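IMC sub-compartment protein ISP3 (Toxoplasma gondii, PDB 4CHJ) belongs to the inner membrane complex of the parasite, adopts a pleckstrin homology fold and is probably involved in replication by internal budding of daughter cells. Local coordinates at residues I64-N69 against V138-D143; M71-N76 against R80-D85. All blocks are in the same frame, centred on the assembly; numbering follows the deposited sequence.

Contact 1 (I64-N69 against V138-D143)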
loop_
_atom_site.group_PDB
_atom_site.type_symbol
_atom_site.label_atom_id
_atom_site.label_comp_id
_atom_site.label_asym_id
_atom_site.label_seq_id
_atom_site.Cartn_x
_atom_site.Cartn_y
_atom_site.Cartn_z
ATOM N N ILE A 64 11.053 1.619 1.155
ATOM C CA ILE A 64 10.569 2.984 1.206
ATOM C C ILE A 64 11.743 3.914 1.485
ATOM O O ILE A 64 12.482 3.719 2.453
ATOM C CB ILE A 64 9.459 3.157 2.279
ATOM C CG1 ILE A 64 8.375 2.074 2.104
ATOM C CG2 ILE A 64 8.840 4.545 2.180
ATOM C CD1 ILE A 64 7.169 2.211 3.024
ATOM N N ASP A 65 11.919 4.919 0.636
ATOM C CA ASP A 65 12.836 6.001 0.946
ATOM C C ASP A 65 12.015 7.270 1.118
ATOM O O ASP A 65 11.598 7.886 0.140
ATOM C CB ASP A 65 13.852 6.174 -0.182
ATOM C CG ASP A 65 14.891 7.231 0.127
ATOM O OD1 ASP A 65 14.502 8.377 0.432
ATOM O OD2 ASP A 65 16.097 6.918 0.061
ATOM N N ARG A 66 11.794 7.626 2.375
ATOM C CA ARG A 66 11.058 8.822 2.711
ATOM C C ARG A 66 11.765 10.082 2.239
ATOM O O ARG A 66 11.108 10.991 1.734
ATOM C CB ARG A 66 10.779 8.879 4.212
ATOM C CG ARG A 66 9.574 8.058 4.636
ATOM C CD ARG A 66 9.061 8.483 6.000
ATOM N NE ARG A 66 7.708 9.028 5.928
ATOM C CZ ARG A 66 6.929 9.229 6.985
ATOM N NH1 ARG A 66 7.366 8.929 8.199
ATOM N NH2 ARG A 66 5.712 9.728 6.828
ATOM N N PRO A 67 13.087 10.167 2.379
ATOM C CA PRO A 67 13.697 11.436 1.939
ATOM C C PRO A 67 13.530 11.666 0.446
ATOM O O PRO A 67 13.294 12.795 0.022
ATOM C CB PRO A 67 15.185 11.268 2.275
ATOM C CG PRO A 67 15.217 10.324 3.412
ATOM C CD PRO A 67 14.232 9.305 2.958
ATOM N N LYS A 68 13.669 10.606 -0.342
ATOM C CA LYS A 68 13.629 10.726 -1.792
ATOM C C LYS A 68 12.209 10.710 -2.361
ATOM O O LYS A 68 12.025 10.749 -3.569
ATOM C CB LYS A 68 14.457 9.612 -2.428
ATOM C CG LYS A 68 15.905 9.578 -1.976
ATOM C CD LYS A 68 16.828 10.086 -3.066
ATOM C CE LYS A 68 17.858 9.041 -3.457
ATOM N NZ LYS A 68 18.524 9.356 -4.753
ATOM N N ASN A 69 11.216 10.625 -1.484
ATOM C CA ASN A 69 9.824 10.469 -1.889
ATOM C C ASN A 69 9.614 9.422 -2.988
ATOM O O ASN A 69 8.854 9.638 -3.947
ATOM C CB ASN A 69 9.221 11.828 -2.283
ATOM C CG ASN A 69 7.943 12.155 -1.502
ATOM O OD1 ASN A 69 7.866 11.954 -0.274
ATOM N ND2 ASN A 69 6.935 12.672 -2.209
ATOM N N VAL A 138 -1.599 1.378 4.922
ATOM C CA VAL A 138 -2.727 2.288 4.752
ATOM C C VAL A 138 -2.450 3.680 5.404
ATOM O O VAL A 138 -2.684 4.740 4.787
ATOM C CB VAL A 138 -4.055 1.664 5.281
ATOM C CG1 VAL A 138 -5.182 2.692 5.276
ATOM C CG2 VAL A 138 -4.481 0.480 4.422
ATOM N N SER A 139 -1.906 3.676 6.613
ATOM C CA SER A 139 -1.633 4.925 7.330
ATOM C C SER A 139 -0.487 5.665 6.694
ATOM O O SER A 139 -0.518 6.883 6.590
ATOM C CB SER A 139 -1.326 4.642 8.790
ATOM O OG SER A 139 -2.523 4.326 9.468
ATOM N N PHE A 140 0.517 4.928 6.239
ATOM C CA PHE A 140 1.636 5.548 5.557
ATOM C C PHE A 140 1.156 6.224 4.278
ATOM O O PHE A 140 1.536 7.351 3.981
ATOM C CB PHE A 140 2.698 4.495 5.241
ATOM C CG PHE A 140 3.697 4.930 4.214
ATOM C CD1 PHE A 140 4.539 5.994 4.458
ATOM C CD2 PHE A 140 3.787 4.276 3.001
ATOM C CE1 PHE A 140 5.458 6.399 3.514
ATOM C CE2 PHE A 140 4.705 4.673 2.050
ATOM C CZ PHE A 140 5.541 5.737 2.308
ATOM N N LEU A 141 0.295 5.534 3.540
ATOM C CA LEU A 141 -0.258 6.065 2.303
ATOM C C LEU A 141 -1.094 7.299 2.581
ATOM O O LEU A 141 -1.070 8.260 1.823
ATOM C CB LEU A 141 -1.096 5.009 1.584
ATOM C CG LEU A 141 -0.328 3.891 0.885
ATOM C CD1 LEU A 141 -1.261 3.052 0.032
ATOM C CD2 LEU A 141 0.802 4.461 0.047
ATOM N N ASP A 142 -1.840 7.263 3.675
ATOM C CA ASP A 142 -2.710 8.365 4.033
ATOM C C ASP A 142 -1.908 9.633 4.273
ATOM O O ASP A 142 -2.305 10.711 3.848
ATOM C CB ASP A 142 -3.498 8.020 5.291
ATOM C CG ASP A 142 -4.986 8.153 5.097
ATOM O OD1 ASP A 142 -5.452 9.281 4.834
ATOM O OD2 ASP A 142 -5.693 7.131 5.209
ATOM N N ASP A 143 -0.774 9.501 4.949
ATOM C CA ASP A 143 0.079 10.648 5.217
ATOM C C ASP A 143 0.624 11.255 3.934
ATOM O O ASP A 143 0.667 12.471 3.786
ATOM C CB ASP A 143 1.236 10.251 6.131
ATOM C CG ASP A 143 0.772 9.838 7.504
ATOM O OD1 ASP A 143 -0.304 10.295 7.930
ATOM O OD2 ASP A 143 1.483 9.052 8.159
#

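Contact 2 (M71-N76 against R80-D85)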
loop_
_atom_site.group_PDB
_atom_site.type_symbol
_atom_site.label_atom_id
_atom_site.label_comp_id
_atom_site.label_asym_id
_atom_site.label_seq_id
_atom_site.Cartn_x
_atom_site.Cartn_y
_atom_site.Cartn_z
ATOM N N MET A 71 9.126 4.871 -3.390
ATOM C CA MET A 71 9.148 3.531 -2.850
ATOM C C MET A 71 9.401 2.588 -3.995
ATOM O O MET A 71 8.806 2.712 -5.050
ATOM C CB MET A 71 7.884 3.194 -2.068
ATOM C CG MET A 71 6.656 2.871 -2.881
ATOM S SD MET A 71 5.268 2.630 -1.767
ATOM C CE MET A 71 3.896 2.696 -2.901
ATOM N N ASN A 72 10.318 1.661 -3.789
ATOM C CA ASN A 72 10.787 0.827 -4.869
ATOM C C ASN A 72 10.347 -0.596 -4.721
ATOM O O ASN A 72 10.535 -1.205 -3.682
ATOM C CB ASN A 72 12.304 0.862 -4.931
ATOM C CG ASN A 72 12.812 1.864 -5.928
ATOM O OD1 ASN A 72 12.598 3.062 -5.780
ATOM N ND2 ASN A 72 13.486 1.377 -6.958
ATOM N N LEU A 73 9.779 -1.132 -5.785
ATOM C CA LEU A 73 9.418 -2.524 -5.809
ATOM C C LEU A 73 10.555 -3.237 -6.489
ATOM O O LEU A 73 10.947 -2.882 -7.593
ATOM C CB LEU A 73 8.144 -2.733 -6.615
ATOM C CG LEU A 73 6.850 -2.693 -5.820
ATOM C CD1 LEU A 73 6.883 -3.748 -4.732
ATOM C CD2 LEU A 73 6.678 -1.312 -5.219
ATOM N N THR A 74 11.093 -4.241 -5.821
ATOM C CA THR A 74 12.117 -5.059 -6.436
ATOM C C THR A 74 11.590 -6.447 -6.647
ATOM O O THR A 74 11.124 -7.097 -5.709
ATOM C CB THR A 74 13.388 -5.120 -5.588
ATOM O OG1 THR A 74 13.938 -3.801 -5.479
ATOM C CG2 THR A 74 14.412 -6.048 -6.236
ATOM N N PHE A 75 11.567 -6.843 -7.916
ATOM C CA PHE A 75 11.256 -8.196 -8.333
ATOM C C PHE A 75 12.277 -8.643 -9.383
ATOM O O PHE A 75 12.424 -8.009 -10.421
ATOM C CB PHE A 75 9.837 -8.228 -8.895
ATOM C CG PHE A 75 9.554 -9.400 -9.776
ATOM C CD1 PHE A 75 9.904 -10.675 -9.382
ATOM C CD2 PHE A 75 8.945 -9.225 -11.001
ATOM C CE1 PHE A 75 9.646 -11.757 -10.195
ATOM C CE2 PHE A 75 8.685 -10.302 -11.821
ATOM C CZ PHE A 75 9.037 -11.571 -11.418
ATOM N N ASN A 76 12.982 -9.732 -9.117
ATOM C CA ASN A 76 13.928 -10.268 -10.087
ATOM C C ASN A 76 14.921 -9.222 -10.559
ATOM O O ASN A 76 15.251 -9.157 -11.737
ATOM C CB ASN A 76 13.223 -10.888 -11.286
ATOM C CG ASN A 76 14.182 -11.629 -12.198
ATOM O OD1 ASN A 76 15.380 -11.699 -11.928
ATOM N ND2 ASN A 76 13.660 -12.190 -13.281
ATOM N N ARG A 80 10.273 -1.519 -10.082
ATOM C CA ARG A 80 9.255 -0.521 -10.350
ATOM C C ARG A 80 9.266 0.526 -9.216
ATOM O O ARG A 80 8.967 0.214 -8.071
ATOM C CB ARG A 80 7.867 -1.166 -10.540
ATOM C CG ARG A 80 6.743 -0.160 -10.871
ATOM C CD ARG A 80 5.606 -0.746 -11.739
ATOM N NE ARG A 80 4.445 -1.190 -10.938
ATOM C CZ ARG A 80 3.664 -2.246 -11.221
ATOM N NH1 ARG A 80 3.869 -2.982 -12.308
ATOM N NH2 ARG A 80 2.667 -2.574 -10.404
ATOM N N PRO A 81 9.703 1.756 -9.526
ATOM C CA PRO A 81 9.714 2.827 -8.555
ATOM C C PRO A 81 8.437 3.626 -8.598
ATOM O O PRO A 81 7.962 3.988 -9.675
ATOM C CB PRO A 81 10.891 3.718 -9.010
ATOM C CG PRO A 81 11.470 3.063 -10.232
ATOM C CD PRO A 81 10.408 2.155 -10.754
ATOM N N ILE A 82 7.922 3.940 -7.427
ATOM C CA ILE A 82 6.700 4.665 -7.308
ATOM C C ILE A 82 7.031 5.922 -6.558
ATOM O O ILE A 82 7.679 5.877 -5.532
ATOM C CB ILE A 82 5.640 3.854 -6.529
ATOM C CG1 ILE A 82 5.568 2.415 -7.062
ATOM C CG2 ILE A 82 4.279 4.532 -6.618
ATOM C CD1 ILE A 82 4.532 1.543 -6.380
ATOM N N GLN A 83 6.563 7.045 -7.077
ATOM C CA GLN A 83 6.730 8.318 -6.409
ATOM C C GLN A 83 5.633 8.512 -5.384
ATOM O O GLN A 83 4.461 8.352 -5.683
ATOM C CB GLN A 83 6.696 9.456 -7.422
ATOM C CG GLN A 83 7.559 9.211 -8.642
ATOM C CD GLN A 83 8.892 9.911 -8.548
ATOM O OE1 GLN A 83 8.955 11.133 -8.440
ATOM N NE2 GLN A 83 9.967 9.140 -8.585
ATOM N N LEU A 84 6.039 8.875 -4.173
ATOM C CA LEU A 84 5.123 9.113 -3.068
ATOM C C LEU A 84 4.205 10.271 -3.416
ATOM O O LEU A 84 3.037 10.296 -3.037
ATOM C CB LEU A 84 5.894 9.382 -1.781
ATOM C CG LEU A 84 6.834 8.249 -1.364
ATOM C CD1 LEU A 84 7.326 8.445 0.059
ATOM C CD2 LEU A 84 6.161 6.897 -1.520
ATOM N N ASP A 85 4.756 11.216 -4.161
ATOM C CA ASP A 85 4.019 12.373 -4.635
ATOM C C ASP A 85 2.896 11.893 -5.537
ATOM O O ASP A 85 1.808 12.455 -5.552
ATOM C CB ASP A 85 4.943 13.336 -5.388
ATOM C CG ASP A 85 6.114 12.632 -6.055
ATOM O OD1 ASP A 85 7.010 12.144 -5.336
ATOM O OD2 ASP A 85 6.139 12.571 -7.301
#

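Contact 1 (I64-N69 against V138-D143)
Ile64, next to last in strand 57-65, meets the ring of Phe140 from helix 131-149, the two side chains reaching for each other from opposite directions. The isoleucine uses both of its branches. CD1 stands over one face of the ring, 4.0 Å from its centroid and 27° off the ring normal, a CH-pi contact, while CG2 touches the far end of the ring, 3.5 Å from Phe140 CZ. With its CG anti to the backbone N (chi1 163°), Phe140 sends the ring away from the helix and across a gap of 10.3 Å between its CA and that of Ile64. Packing here is close and buried, and Trp38 and Phe35 of helix 32-44 add to the same apolar cluster. Toward the rim the contact becomes looser and polar. Arg66 passes the edge of the ring, its NE 4.2 Å from Phe140 CE1, and ends with NH2 4.5 Å from Asp143 OD2, too far for a salt bridge, so that any attraction is probably weak; Glu144 makes a long, weak ion pair with the same NH2. In the pleckstrin homology fold the C-terminal helix caps one open end of the bent, antiparallel barrel, and Phe140 on Ile64 is consistent with this.

Contact 2 (M71-N76 against R80-D85)
Residues 71-75 and 80-83 run antiparallel, 164° between their N-to-C directions, with Met71 facing Ile82 and Leu73 facing Arg80 as hydrogen-bonded pairs around the non-hydrogen-bonded pair Asn72 and Pro81. Met71 N donates to Ile82 O at 2.8 Å, and Ile82 N returns a bond of the same length to Met71 O. Leu73 N reaches Arg80 O at 2.8 Å from well out of the carbonyl plane, tilted by 33°. On the face that carries Met71, Leu73 and Ile82, Ile82 CD1 touches two neighbours at roughly a right angle, 3.7 Å from Met71 CE and 3.8 Å from Leu73 CD2. Met71 takes the cramped first torsion with CG between N and the carbonyl carbon (chi1 77°), then runs extended to carry its methyl to the isoleucine. Leu84 comes in beside the start of the strand, its CD2 4.1 Å from Met71 CB. Across the other face Asn72 lays its amide beside the proline ring, OD1 3.7 Å from Pro81 CB. Strand 57-65 pairs with the other edge of strand 70-75 by backbone bonds Asn72-Lys63 and Thr74-Asn61, Phe126 of strand 123-127 meets Leu73 and Ile82, and helix 131-149 supplies Phe137 against Met71 and Phe140 against Leu84.

After the short strand 14-16 and helix 32-44, the chain runs through strands 46-51 and 57-65 and turns at residues 66-69 into strand 70-75. Contact 2 then closes a short loop, joining that strand to 78-83 as a local hairpin at one border of the seven-stranded sheet. Contact 1 closes a far longer one, since helix 131-149 returns from beyond the remaining strands to the end of strand 57-65; contact 2 is nested within it. The two touch directly: Asn69 O probably accepts a hydrogen bond from Leu84 N, and Asn69 ND2 probably bonds Asp85 OD1. The edge hairpin of the sheet, the turn 66-69 and the C-terminal helix are thereby joined.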